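PDB 5ZVE: tRNA (cytosine(72)-C(5))-methyltransferase from Pyrococcus horikoshii, which methylates carbon 5 of cytosine 72 in several tRNAs, using S-adenosyl-L-methionine as the methyl donor. Local coordinates for residues N221-A227 against V247-V253; L88-N94 against E124-P130; E34-V40 against E69-R75. All blocks are in the same frame, centred on the assembly; numbering follows the deposited sequence.

Contact 1: N221-A227 against V247-V253; sequences NKGEIIA and VKNVKLV
I225, I226 and A227 pair in parallel with V250, K251 and L252, and the two short strands are twisted by 25° at an axis separation of 4.6 Å. Four backbone bonds run between them in alternation: I225 N to N249 O, K251 N to I225 O, A227 N to K251 O and V253 N to A227 O. Ahead of the strands the two loops are tied by the side chain of N221, whose OD1 takes the backbone N of K248 at 2.9 Å. That bond is straight at the hydrogen (169°), but the donor stands above the carbonyl plane of the amide. N221 ND2 turns to G246 O, so both ends of the amide are used. The CB of N249 packs 3.4 Å from N221 OD1.

On one face of the pair, V250 CG1 lies anti to its backbone N (chi1 179°), which puts it 3.7 Å from A227 CB; L252 CD1 is a little farther from that CB, while I225 CD1 meets V250 CG2 at 4.1 Å. On the other, I226 CG2 touches V253 CG2. A227 also packs on A206, setting the pair beside the S-adenosyl-L-methionine-binding loop.

This is the edge of the Rossmann-like methyltransferase sheet: helix 232-245 makes the right-handed beta-alpha-beta crossover between the strands and packs on A227 and L252, helix 210-218 lies against I225 and V250, and strand 201-203 pairs with I226 from the other side.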
# COMPACT_ATOMS: atom_id res chain seq x y z
N ASN A 221 -22.66 6.01 -0.85
CA ASN A 221 -23.30 4.98 -1.67
C ASN A 221 -24.28 5.53 -2.72
O ASN A 221 -25.11 4.79 -3.24
CB ASN A 221 -24.01 3.96 -0.78
CG ASN A 221 -23.24 2.66 -0.68
OD1 ASN A 221 -22.42 2.35 -1.54
ND2 ASN A 221 -23.51 1.88 0.36
N LYS A 222 -24.17 6.83 -3.02
CA LYS A 222 -24.96 7.41 -4.10
C LYS A 222 -24.16 7.45 -5.40
O LYS A 222 -22.94 7.27 -5.39
CB LYS A 222 -25.43 8.82 -3.72
CG LYS A 222 -25.97 8.94 -2.31
CD LYS A 222 -27.30 8.22 -2.14
CE LYS A 222 -28.41 8.96 -2.86
NZ LYS A 222 -28.45 10.40 -2.48
N GLY A 223 -24.83 7.74 -6.51
CA GLY A 223 -24.17 7.81 -7.79
C GLY A 223 -23.70 6.46 -8.31
O GLY A 223 -24.26 5.42 -7.96
N GLU A 224 -22.68 6.48 -9.16
CA GLU A 224 -22.10 5.24 -9.67
C GLU A 224 -20.60 5.41 -9.87
O GLU A 224 -20.13 6.47 -10.29
CB GLU A 224 -22.78 4.83 -10.99
CG GLU A 224 -22.09 3.69 -11.73
CD GLU A 224 -22.76 3.33 -13.05
OE1 GLU A 224 -23.56 2.37 -13.07
OE2 GLU A 224 -22.48 4.00 -14.06
N ILE A 225 -19.86 4.36 -9.55
CA ILE A 225 -18.42 4.33 -9.78
C ILE A 225 -18.09 3.19 -10.73
O ILE A 225 -18.46 2.04 -10.49
CB ILE A 225 -17.63 4.15 -8.48
CG1 ILE A 225 -18.05 5.19 -7.44
CG2 ILE A 225 -16.14 4.23 -8.76
CD1 ILE A 225 -17.53 4.90 -6.05
N ILE A 226 -17.40 3.51 -11.81
CA ILE A 226 -16.94 2.48 -12.73
C ILE A 226 -15.53 2.08 -12.36
O ILE A 226 -14.62 2.91 -12.36
CB ILE A 226 -16.97 2.97 -14.18
CG1 ILE A 226 -18.41 3.30 -14.58
CG2 ILE A 226 -16.38 1.91 -15.10
CD1 ILE A 226 -18.51 4.09 -15.83
N ALA A 227 -15.35 0.80 -12.04
CA ALA A 227 -14.06 0.31 -11.56
C ALA A 227 -13.47 -0.71 -12.51
O ALA A 227 -14.06 -1.76 -12.77
CB ALA A 227 -14.21 -0.28 -10.17
N VAL A 247 -20.71 -1.85 0.06
CA VAL A 247 -20.65 -0.91 -1.06
C VAL A 247 -21.66 -1.30 -2.14
O VAL A 247 -21.63 -2.41 -2.66
CB VAL A 247 -19.24 -0.84 -1.65
CG1 VAL A 247 -19.23 0.01 -2.91
CG2 VAL A 247 -18.26 -0.27 -0.62
N LYS A 248 -22.55 -0.37 -2.48
CA LYS A 248 -23.59 -0.63 -3.47
C LYS A 248 -23.43 0.32 -4.65
O LYS A 248 -24.34 0.50 -5.46
CB LYS A 248 -24.98 -0.47 -2.85
CG LYS A 248 -25.20 -1.35 -1.63
CD LYS A 248 -26.58 -1.12 -1.03
CE LYS A 248 -26.83 -2.03 0.16
NZ LYS A 248 -28.23 -1.92 0.63
N ASN A 249 -22.25 0.92 -4.72
CA ASN A 249 -22.02 2.10 -5.52
C ASN A 249 -21.21 1.83 -6.79
O ASN A 249 -21.03 2.72 -7.63
CB ASN A 249 -21.34 3.15 -4.63
CG ASN A 249 -21.43 4.53 -5.20
OD1 ASN A 249 -22.31 4.82 -6.02
ND2 ASN A 249 -20.58 5.43 -4.72
N VAL A 250 -20.73 0.60 -6.92
CA VAL A 250 -19.65 0.32 -7.86
C VAL A 250 -20.04 -0.67 -8.95
O VAL A 250 -20.66 -1.70 -8.69
CB VAL A 250 -18.42 -0.23 -7.11
CG1 VAL A 250 -17.30 -0.56 -8.07
CG2 VAL A 250 -17.94 0.78 -6.09
N LYS A 251 -19.67 -0.33 -10.19
CA LYS A 251 -19.81 -1.24 -11.32
C LYS A 251 -18.44 -1.74 -11.77
O LYS A 251 -17.60 -0.96 -12.21
CB LYS A 251 -20.53 -0.55 -12.48
CG LYS A 251 -20.58 -1.38 -13.76
CD LYS A 251 -21.34 -2.69 -13.56
CE LYS A 251 -21.75 -3.31 -14.89
NZ LYS A 251 -20.63 -3.34 -15.87
N LEU A 252 -18.23 -3.04 -11.65
CA LEU A 252 -16.97 -3.66 -12.05
C LEU A 252 -16.95 -4.02 -13.53
O LEU A 252 -17.88 -4.63 -14.05
CB LEU A 252 -16.70 -4.92 -11.23
CG LEU A 252 -15.81 -4.81 -9.99
CD1 LEU A 252 -16.24 -3.67 -9.13
CD2 LEU A 252 -15.88 -6.10 -9.20
N VAL A 253 -15.88 -3.63 -14.21
CA VAL A 253 -15.65 -4.05 -15.58
C VAL A 253 -14.21 -4.56 -15.72
O VAL A 253 -13.26 -3.89 -15.32
CB VAL A 253 -15.96 -2.92 -16.60
CG1 VAL A 253 -17.44 -2.57 -16.58
CG2 VAL A 253 -15.12 -1.69 -16.33

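Contact 2: L88-N94 against E124-P130; sequences LPVVVAN and EVQIRDP
Q126 reaches back from its strand to the start of the other: its NE2 donates to L88 O at 3.0 Å, with the carbonyl oxygen close to the plane of the amide. CG of Q126 lies between its own backbone N and carbonyl carbon (chi1 67°), which lifts the extended chain over P89 O and alongside V90 CG2. The other end of the amide is gripped from the side by R128, whose NE and NH2 both reach Q126 OE1, at 2.7 and 2.8 Å. With both ends engaged, the amide is held against rotation. Beneath it the strands run parallel, joined by backbone bonds from Q126 N to P89 O, V91 N to Q126 O, R128 N to V91 O and A93 N to R128 O.

The tight side is that of V91, V125, I127 and A93. V91 CG2 meets V125 CG2 at 3.9 Å, A93 CB lies equally close to I127 CG2, and L107 and helix 95-101 close over this apolar patch.

The opposite face is the solvent side: V90, V92 and R128 are partly exposed there, although Q126 among them is buried. The contact also meets solvent at its ends, where exposed E124 lets its extended chain run obliquely past the L88 methyls, OE2 3.5 Å from CD1 of L88, and the ring of exposed P130 rests on A93 O, its CD 3.1 Å away.

Strand 90-93 is flanked by 112-115 and strand 124-128 by 134-140, so this parallel pair lies within the otherwise antiparallel mixed sheet of the PUA domain, an RNA-binding fold found in many tRNA- and rRNA-modifying enzymes.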
# COMPACT_ATOMS: atom_id res chain seq x y z
N LEU A 88 20.58 -19.54 18.87
CA LEU A 88 19.35 -20.28 18.71
C LEU A 88 19.37 -21.06 17.41
O LEU A 88 19.99 -20.63 16.44
CB LEU A 88 18.15 -19.33 18.72
CG LEU A 88 17.88 -18.51 19.99
CD1 LEU A 88 16.63 -17.65 19.83
CD2 LEU A 88 17.73 -19.45 21.18
N PRO A 89 18.69 -22.22 17.38
CA PRO A 89 18.55 -22.93 16.10
C PRO A 89 17.74 -22.09 15.11
O PRO A 89 16.86 -21.33 15.52
CB PRO A 89 17.82 -24.21 16.49
CG PRO A 89 17.14 -23.90 17.77
CD PRO A 89 18.03 -22.93 18.49
N VAL A 90 18.02 -22.24 13.82
CA VAL A 90 17.42 -21.37 12.82
C VAL A 90 16.22 -22.02 12.13
O VAL A 90 16.28 -23.18 11.71
CB VAL A 90 18.46 -20.97 11.74
CG1 VAL A 90 17.79 -20.31 10.53
CG2 VAL A 90 19.53 -20.07 12.34
N VAL A 91 15.12 -21.27 12.05
CA VAL A 91 14.03 -21.60 11.13
C VAL A 91 14.08 -20.62 9.96
O VAL A 91 14.10 -19.41 10.16
CB VAL A 91 12.65 -21.54 11.80
CG1 VAL A 91 11.56 -21.85 10.78
CG2 VAL A 91 12.56 -22.50 12.96
N VAL A 92 14.11 -21.15 8.74
CA VAL A 92 14.11 -20.31 7.56
C VAL A 92 12.70 -20.20 7.00
O VAL A 92 12.11 -21.20 6.59
CB VAL A 92 15.06 -20.85 6.47
CG1 VAL A 92 15.16 -19.85 5.33
CG2 VAL A 92 16.43 -21.14 7.06
N ALA A 93 12.16 -18.98 6.99
CA ALA A 93 10.84 -18.72 6.43
C ALA A 93 11.00 -18.30 4.98
O ALA A 93 11.99 -17.67 4.63
CB ALA A 93 10.12 -17.65 7.23
N ASN A 94 10.04 -18.66 4.13
CA ASN A 94 10.09 -18.18 2.76
C ASN A 94 9.84 -16.67 2.72
O ASN A 94 9.44 -16.08 3.72
CB ASN A 94 9.10 -18.94 1.86
CG ASN A 94 7.63 -18.66 2.18
OD1 ASN A 94 7.21 -17.51 2.31
ND2 ASN A 94 6.85 -19.72 2.29
N GLU A 124 13.17 -22.56 21.86
CA GLU A 124 13.32 -21.19 21.41
C GLU A 124 14.11 -21.18 20.10
O GLU A 124 15.17 -21.80 20.01
CB GLU A 124 14.01 -20.35 22.48
CG GLU A 124 13.98 -18.86 22.19
CD GLU A 124 14.76 -18.05 23.20
OE1 GLU A 124 14.99 -18.55 24.32
OE2 GLU A 124 15.15 -16.91 22.87
N VAL A 125 13.58 -20.49 19.09
CA VAL A 125 14.20 -20.47 17.77
C VAL A 125 14.26 -19.06 17.20
O VAL A 125 13.51 -18.17 17.61
CB VAL A 125 13.44 -21.37 16.75
CG1 VAL A 125 13.24 -22.78 17.30
CG2 VAL A 125 12.11 -20.74 16.37
N GLN A 126 15.16 -18.86 16.25
CA GLN A 126 15.23 -17.60 15.53
C GLN A 126 14.74 -17.82 14.11
O GLN A 126 14.97 -18.88 13.53
CB GLN A 126 16.66 -17.04 15.55
CG GLN A 126 17.67 -17.87 14.76
CD GLN A 126 19.03 -17.20 14.71
OE1 GLN A 126 19.19 -16.13 14.13
NE2 GLN A 126 20.02 -17.83 15.33
N ILE A 127 14.03 -16.83 13.58
CA ILE A 127 13.47 -16.94 12.25
C ILE A 127 14.18 -16.00 11.29
O ILE A 127 14.27 -14.79 11.52
CB ILE A 127 11.97 -16.63 12.24
CG1 ILE A 127 11.23 -17.56 13.20
CG2 ILE A 127 11.41 -16.76 10.82
CD1 ILE A 127 9.79 -17.17 13.44
N ARG A 128 14.69 -16.57 10.20
CA ARG A 128 15.36 -15.79 9.18
C ARG A 128 14.72 -15.99 7.82
O ARG A 128 14.16 -17.05 7.54
CB ARG A 128 16.85 -16.15 9.12
CG ARG A 128 17.67 -15.34 10.11
CD ARG A 128 19.03 -15.94 10.29
NE ARG A 128 19.63 -15.56 11.57
CZ ARG A 128 20.40 -14.49 11.73
NH1 ARG A 128 20.66 -13.70 10.70
NH2 ARG A 128 20.91 -14.22 12.92
N ASP A 129 14.79 -14.96 6.98
CA ASP A 129 14.31 -15.06 5.61
C ASP A 129 15.35 -15.83 4.79
O ASP A 129 16.43 -16.14 5.31
CB ASP A 129 14.00 -13.65 5.06
CG ASP A 129 15.23 -12.90 4.56
OD1 ASP A 129 16.39 -13.30 4.81
OD2 ASP A 129 15.01 -11.84 3.92
N PRO A 130 15.05 -16.15 3.50
CA PRO A 130 16.00 -16.99 2.76
C PRO A 130 17.39 -16.36 2.57
O PRO A 130 18.32 -17.07 2.20
CB PRO A 130 15.31 -17.18 1.41
CG PRO A 130 13.86 -17.02 1.70
CD PRO A 130 13.80 -15.95 2.75

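Contact 3: E34-V40 against E69-R75; sequences EHYYIRV and EGLYFVR
Three aromatic side chains, H35, Y37 and Y72, crowd one face of this antiparallel pair, with Y72 in the middle. The H35 imidazole lies on the Y72 ring in an offset stack, centroids 4.2 Å apart and planes only 14° from parallel; Y72 CE1 sits over the centre of the imidazole, whereas H35 ND1 falls toward the rim of the Y72 ring. Toward Y37 it is the CB of Y72 that does the touching, 3.4 Å from the ring centroid of Y37 and almost exactly on its normal, a clean CH-pi contact. The two phenol rings are inclined by 40°, and Y37 OH comes 3.4 Å from Y72 CD2. With Y72 CG between its own backbone N and carbonyl carbon (chi1 69°), the ring is held over the neighbouring strand. The strands are closest here, where Y37 and Y72 form a non-hydrogen-bonded pair with CA atoms 4.0 Å apart.

Y36 with F73 and I38 with L71 are the hydrogen-bonded pairs, the L71 N to I38 O bond being long at 3.3 Å. Both strands belong to the antiparallel sheet of the ferredoxin-like domain, with 62-63 beside 70-74, while 179-181, from much later in the chain, adds on beside 35-40. Helix 47-56 packs against V40, L71 and F73. On that face I38 CD1 meets the edge of the F73 ring at CE1, and V40 CG2 lies 3.9 Å from L71 CD1.

At the E34 end of the pair the E34 carboxylate and R75 guanidinium attract by charge alone, since the oxygen lies well out of the guanidinium plane; R282 gives E34 a second salt bridge, and R75 NH2 is held by P32 O and E31. At the other end R39 is hydrogen-bonded to Q182 just past strand 179-181 and to T213 and Q217 of helix 210-218, beside the cofactor-binding G210.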
# COMPACT_ATOMS: atom_id res chain seq x y z
N GLU A 34 5.57 3.47 10.65
CA GLU A 34 5.53 3.77 12.08
C GLU A 34 4.09 3.96 12.53
O GLU A 34 3.72 3.61 13.66
CB GLU A 34 6.36 5.02 12.39
CG GLU A 34 7.86 4.86 12.16
CD GLU A 34 8.27 4.96 10.68
OE1 GLU A 34 7.39 5.12 9.81
OE2 GLU A 34 9.48 4.88 10.40
N HIS A 35 3.27 4.53 11.65
CA HIS A 35 1.85 4.72 11.91
C HIS A 35 1.02 3.87 10.95
O HIS A 35 0.99 4.12 9.74
CB HIS A 35 1.45 6.19 11.78
CG HIS A 35 1.94 7.06 12.91
ND1 HIS A 35 1.64 8.39 13.00
CD2 HIS A 35 2.73 6.77 13.97
CE1 HIS A 35 2.21 8.90 14.09
NE2 HIS A 35 2.87 7.93 14.69
N TYR A 36 0.36 2.86 11.50
CA TYR A 36 -0.40 1.91 10.69
C TYR A 36 -1.85 2.35 10.60
O TYR A 36 -2.60 2.25 11.58
CB TYR A 36 -0.28 0.50 11.27
CG TYR A 36 -0.91 -0.57 10.41
CD1 TYR A 36 -0.42 -0.84 9.13
CD2 TYR A 36 -1.98 -1.31 10.86
CE1 TYR A 36 -0.98 -1.82 8.34
CE2 TYR A 36 -2.56 -2.30 10.08
CZ TYR A 36 -2.05 -2.54 8.82
OH TYR A 36 -2.62 -3.52 8.04
N TYR A 37 -2.25 2.82 9.42
CA TYR A 37 -3.55 3.46 9.23
C TYR A 37 -4.63 2.49 8.75
O TYR A 37 -4.35 1.51 8.05
CB TYR A 37 -3.44 4.62 8.24
CG TYR A 37 -3.07 5.95 8.86
CD1 TYR A 37 -1.74 6.31 9.05
CD2 TYR A 37 -4.05 6.85 9.26
CE1 TYR A 37 -1.39 7.53 9.61
CE2 TYR A 37 -3.71 8.07 9.83
CZ TYR A 37 -2.39 8.40 10.00
OH TYR A 37 -2.06 9.61 10.56
N ILE A 38 -5.87 2.77 9.14
CA ILE A 38 -7.03 2.07 8.60
C ILE A 38 -8.08 3.10 8.22
O ILE A 38 -8.09 4.21 8.77
CB ILE A 38 -7.63 1.08 9.61
CG1 ILE A 38 -8.18 1.84 10.83
CG2 ILE A 38 -6.60 0.05 10.02
CD1 ILE A 38 -8.85 0.96 11.86
N ARG A 39 -8.95 2.75 7.29
CA ARG A 39 -10.05 3.65 6.96
C ARG A 39 -11.32 3.23 7.66
O ARG A 39 -11.74 2.08 7.57
CB ARG A 39 -10.28 3.71 5.45
CG ARG A 39 -11.34 4.74 5.05
CD ARG A 39 -11.60 4.77 3.56
NE ARG A 39 -12.45 3.67 3.10
CZ ARG A 39 -12.05 2.70 2.28
NH1 ARG A 39 -10.81 2.69 1.80
NH2 ARG A 39 -12.90 1.74 1.93
N VAL A 40 -11.94 4.16 8.38
CA VAL A 40 -13.25 3.91 8.95
C VAL A 40 -14.29 3.87 7.83
O VAL A 40 -14.43 4.83 7.07
CB VAL A 40 -13.65 4.99 9.97
CG1 VAL A 40 -15.00 4.66 10.58
CG2 VAL A 40 -12.59 5.13 11.04
N GLU A 69 -11.96 10.18 8.67
CA GLU A 69 -12.16 8.74 8.54
C GLU A 69 -10.87 7.97 8.84
O GLU A 69 -10.81 6.76 8.64
CB GLU A 69 -12.68 8.38 7.15
CG GLU A 69 -11.72 8.67 6.00
CD GLU A 69 -11.85 10.08 5.46
OE1 GLU A 69 -11.69 11.04 6.25
OE2 GLU A 69 -12.12 10.23 4.25
N GLY A 70 -9.84 8.67 9.32
CA GLY A 70 -8.56 8.03 9.56
C GLY A 70 -8.28 7.62 11.00
O GLY A 70 -8.43 8.41 11.93
N LEU A 71 -7.84 6.37 11.19
CA LEU A 71 -7.36 5.89 12.48
C LEU A 71 -6.03 5.21 12.26
O LEU A 71 -5.83 4.56 11.24
CB LEU A 71 -8.33 4.92 13.14
CG LEU A 71 -9.62 5.45 13.76
CD1 LEU A 71 -10.50 4.31 14.19
CD2 LEU A 71 -9.30 6.35 14.93
N TYR A 72 -5.11 5.35 13.21
CA TYR A 72 -3.83 4.66 13.06
C TYR A 72 -3.35 4.03 14.36
O TYR A 72 -3.75 4.44 15.46
CB TYR A 72 -2.77 5.62 12.50
CG TYR A 72 -2.34 6.72 13.43
CD1 TYR A 72 -1.29 6.52 14.33
CD2 TYR A 72 -2.96 7.97 13.41
CE1 TYR A 72 -0.89 7.52 15.19
CE2 TYR A 72 -2.56 8.98 14.27
CZ TYR A 72 -1.53 8.75 15.16
OH TYR A 72 -1.12 9.74 16.02
N PHE A 73 -2.51 3.02 14.22
CA PHE A 73 -1.92 2.34 15.36
C PHE A 73 -0.43 2.58 15.36
O PHE A 73 0.21 2.59 14.30
CB PHE A 73 -2.22 0.84 15.32
CG PHE A 73 -3.68 0.51 15.22
CD1 PHE A 73 -4.32 0.48 13.99
CD2 PHE A 73 -4.42 0.24 16.36
CE1 PHE A 73 -5.67 0.18 13.90
CE2 PHE A 73 -5.76 -0.07 16.28
CZ PHE A 73 -6.39 -0.09 15.05
N VAL A 74 0.13 2.83 16.53
CA VAL A 74 1.56 3.08 16.63
C VAL A 74 2.30 1.75 16.58
O VAL A 74 1.94 0.79 17.26
CB VAL A 74 1.91 3.86 17.91
CG1 VAL A 74 3.42 4.06 18.00
CG2 VAL A 74 1.20 5.21 17.92
N ARG A 75 3.36 1.72 15.78
CA ARG A 75 4.15 0.52 15.59
C ARG A 75 5.06 0.26 16.79
O ARG A 75 5.51 1.19 17.44
CB ARG A 75 4.97 0.65 14.30
CG ARG A 75 5.98 -0.45 14.05
CD ARG A 75 7.38 0.11 14.18
NE ARG A 75 7.95 0.46 12.89
CZ ARG A 75 9.03 1.22 12.72
NH1 ARG A 75 9.65 1.73 13.77
NH2 ARG A 75 9.48 1.46 11.50

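How the contacts relate
From the N terminus, contact 3 closes first, bringing 69-75 back to 34-40 across helix 47-56. The chain then passes from strand 70-74 to strand 90-93, and contact 2 closes a second loop at 124-130, holding helix 95-101 and strand 112-115. Contact 1 closes last, with helix 232-245 between its strands. The three loops follow in series; none nests in or crosses another. Each ties together a different part of the fold: ferredoxin-like, PUA and methyltransferase. Contacts 1 and 2 lie on opposite sides of the chain's centre, their centres 45 Å apart. Contact 3 comes within about 6 Å of contact 1 at the nearest atoms, and helix 210-218 touches both.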